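PDB 6QLG: flavin prenyltransferase PAD1, mitochondrial from Aspergillus niger, which probably makes the prenylated FMN cofactor of ferulic acid decarboxylase by joining a dimethylallyl group to N5 and C6 of the flavin. Local coordinates for residues R41-A46 against D210-D215. Residues are numbered along the deposited sequence; the frame is centred on the assembly and turned at random.
Sequences RRIVVA and DLFDLD
One face of the Phe212 ring receives the CD1 methyl of Ile43, a CH-pi contact in which Ile43 CD1 lies 4.2 Å from the centroid of the Phe212 ring, offset toward the rim near Phe212 CG and Phe212 CD1. At the edge of the Arg41 guanidinium, near its plane, lie the carbonyl oxygens of Phe212 and Asp213; both its hydrogen bonds across the contact go to Phe212 O. Arg41 NH2 gives Phe212 O a fairly straight bond of 2.9 Å (158° at the hydrogen), and Arg41 NH1 adds a weak one of 3.4 Å to the same oxygen. A bend at chi3 (42°) turns the end of the arginine chain toward this carbonyl. Phe212 sits in the type I turn Asp210-Asp213; Asp213, with positive phi, is the C' residue of the Schellman motif ending helix 197-210. The contact thus joins that terminus to Arg41 and to Ile43 of strand 42-47, an inner strand of the parallel flavoprotein sheet. Leu214, whose backbone N takes part in the motif, divides its methyls between the two partners: Leu214 CD1 meets Ile43 CD1 at 3.9 Å, while Leu214 CD2 lies 3.6 Å from Arg41 NH1. Leu63 of helix 53-65 touches both Ile43 and Leu214, and Ile121 of the adjacent strand 119-125 packs on Phe212.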
# COMPACT_ATOMS: atom_id res chain seq x y z
N ARG B 41 3.41 0.15 -41.65
CA ARG B 41 3.37 0.35 -40.21
C ARG B 41 3.69 1.80 -39.87
O ARG B 41 4.57 2.42 -40.49
CB ARG B 41 4.36 -0.59 -39.52
CG ARG B 41 4.27 -2.04 -39.99
CD ARG B 41 5.20 -2.95 -39.19
NE ARG B 41 5.18 -2.64 -37.76
CZ ARG B 41 5.90 -3.28 -36.85
NH1 ARG B 41 6.70 -4.28 -37.22
NH2 ARG B 41 5.82 -2.94 -35.57
N ARG B 42 2.97 2.34 -38.90
CA ARG B 42 3.16 3.72 -38.44
C ARG B 42 3.74 3.71 -37.04
O ARG B 42 3.23 3.02 -36.15
CB ARG B 42 1.84 4.49 -38.44
CG ARG B 42 1.24 4.77 -39.81
CD ARG B 42 -0.24 5.08 -39.66
NE ARG B 42 -0.77 5.89 -40.75
CZ ARG B 42 -2.05 6.23 -40.86
NH1 ARG B 42 -2.92 5.84 -39.94
NH2 ARG B 42 -2.46 6.97 -41.88
N ILE B 43 4.80 4.49 -36.83
CA ILE B 43 5.40 4.66 -35.52
C ILE B 43 5.59 6.14 -35.26
O ILE B 43 6.16 6.86 -36.09
CB ILE B 43 6.75 3.91 -35.40
CG1 ILE B 43 6.51 2.40 -35.33
CG2 ILE B 43 7.52 4.39 -34.18
CD1 ILE B 43 7.74 1.61 -34.95
N VAL B 44 5.09 6.61 -34.11
CA VAL B 44 5.30 7.99 -33.70
C VAL B 44 6.67 8.10 -33.03
O VAL B 44 6.99 7.34 -32.11
CB VAL B 44 4.19 8.45 -32.75
CG1 VAL B 44 4.45 9.88 -32.28
CG2 VAL B 44 2.83 8.35 -33.43
N VAL B 45 7.48 9.04 -33.50
CA VAL B 45 8.80 9.30 -32.95
C VAL B 45 8.76 10.67 -32.29
O VAL B 45 8.57 11.69 -32.97
CB VAL B 45 9.90 9.24 -34.02
CG1 VAL B 45 11.26 9.51 -33.39
CG2 VAL B 45 9.88 7.89 -34.72
N ALA B 46 8.92 10.71 -30.97
CA ALA B 46 8.91 11.95 -30.21
C ALA B 46 10.29 12.20 -29.63
O ALA B 46 10.90 11.30 -29.05
CB ALA B 46 7.86 11.90 -29.10
N ASP B 210 13.83 -3.49 -31.43
CA ASP B 210 13.42 -4.86 -31.12
C ASP B 210 12.08 -4.88 -30.40
O ASP B 210 11.29 -5.82 -30.58
CB ASP B 210 14.48 -5.55 -30.26
CG ASP B 210 15.67 -6.02 -31.07
OD1 ASP B 210 15.55 -6.14 -32.31
OD2 ASP B 210 16.73 -6.29 -30.47
N LEU B 211 11.81 -3.87 -29.57
CA LEU B 211 10.56 -3.82 -28.82
C LEU B 211 9.35 -3.58 -29.71
O LEU B 211 8.22 -3.78 -29.26
CB LEU B 211 10.65 -2.74 -27.75
CG LEU B 211 11.69 -3.05 -26.66
CD1 LEU B 211 12.10 -1.80 -25.91
CD2 LEU B 211 11.15 -4.11 -25.71
N PHE B 212 9.55 -3.15 -30.96
CA PHE B 212 8.49 -3.08 -31.95
C PHE B 212 8.56 -4.23 -32.95
O PHE B 212 7.95 -4.15 -34.02
CB PHE B 212 8.55 -1.74 -32.69
CG PHE B 212 8.41 -0.54 -31.79
CD1 PHE B 212 7.16 -0.06 -31.44
CD2 PHE B 212 9.54 0.10 -31.30
CE1 PHE B 212 7.04 1.04 -30.61
CE2 PHE B 212 9.42 1.20 -30.47
CZ PHE B 212 8.17 1.67 -30.13
N ASP B 213 9.31 -5.29 -32.61
CA ASP B 213 9.52 -6.44 -33.48
C ASP B 213 10.09 -6.00 -34.83
O ASP B 213 9.59 -6.35 -35.90
CB ASP B 213 8.23 -7.24 -33.65
CG ASP B 213 7.66 -7.70 -32.33
OD1 ASP B 213 8.42 -8.25 -31.51
OD2 ASP B 213 6.44 -7.50 -32.10
N LEU B 214 11.16 -5.20 -34.76
CA LEU B 214 11.87 -4.71 -35.94
C LEU B 214 13.34 -5.04 -35.80
O LEU B 214 13.93 -4.87 -34.72
CB LEU B 214 11.69 -3.20 -36.11
CG LEU B 214 10.29 -2.72 -36.52
CD1 LEU B 214 10.15 -1.23 -36.26
CD2 LEU B 214 10.01 -3.05 -37.98
N ASP B 215 13.94 -5.52 -36.89
CA ASP B 215 15.33 -5.96 -36.91
C ASP B 215 16.10 -5.06 -37.87
O ASP B 215 15.98 -5.20 -39.09
CB ASP B 215 15.42 -7.43 -37.33
CG ASP B 215 16.84 -7.98 -37.25
OD1 ASP B 215 17.75 -7.25 -36.80
OD2 ASP B 215 17.04 -9.16 -37.62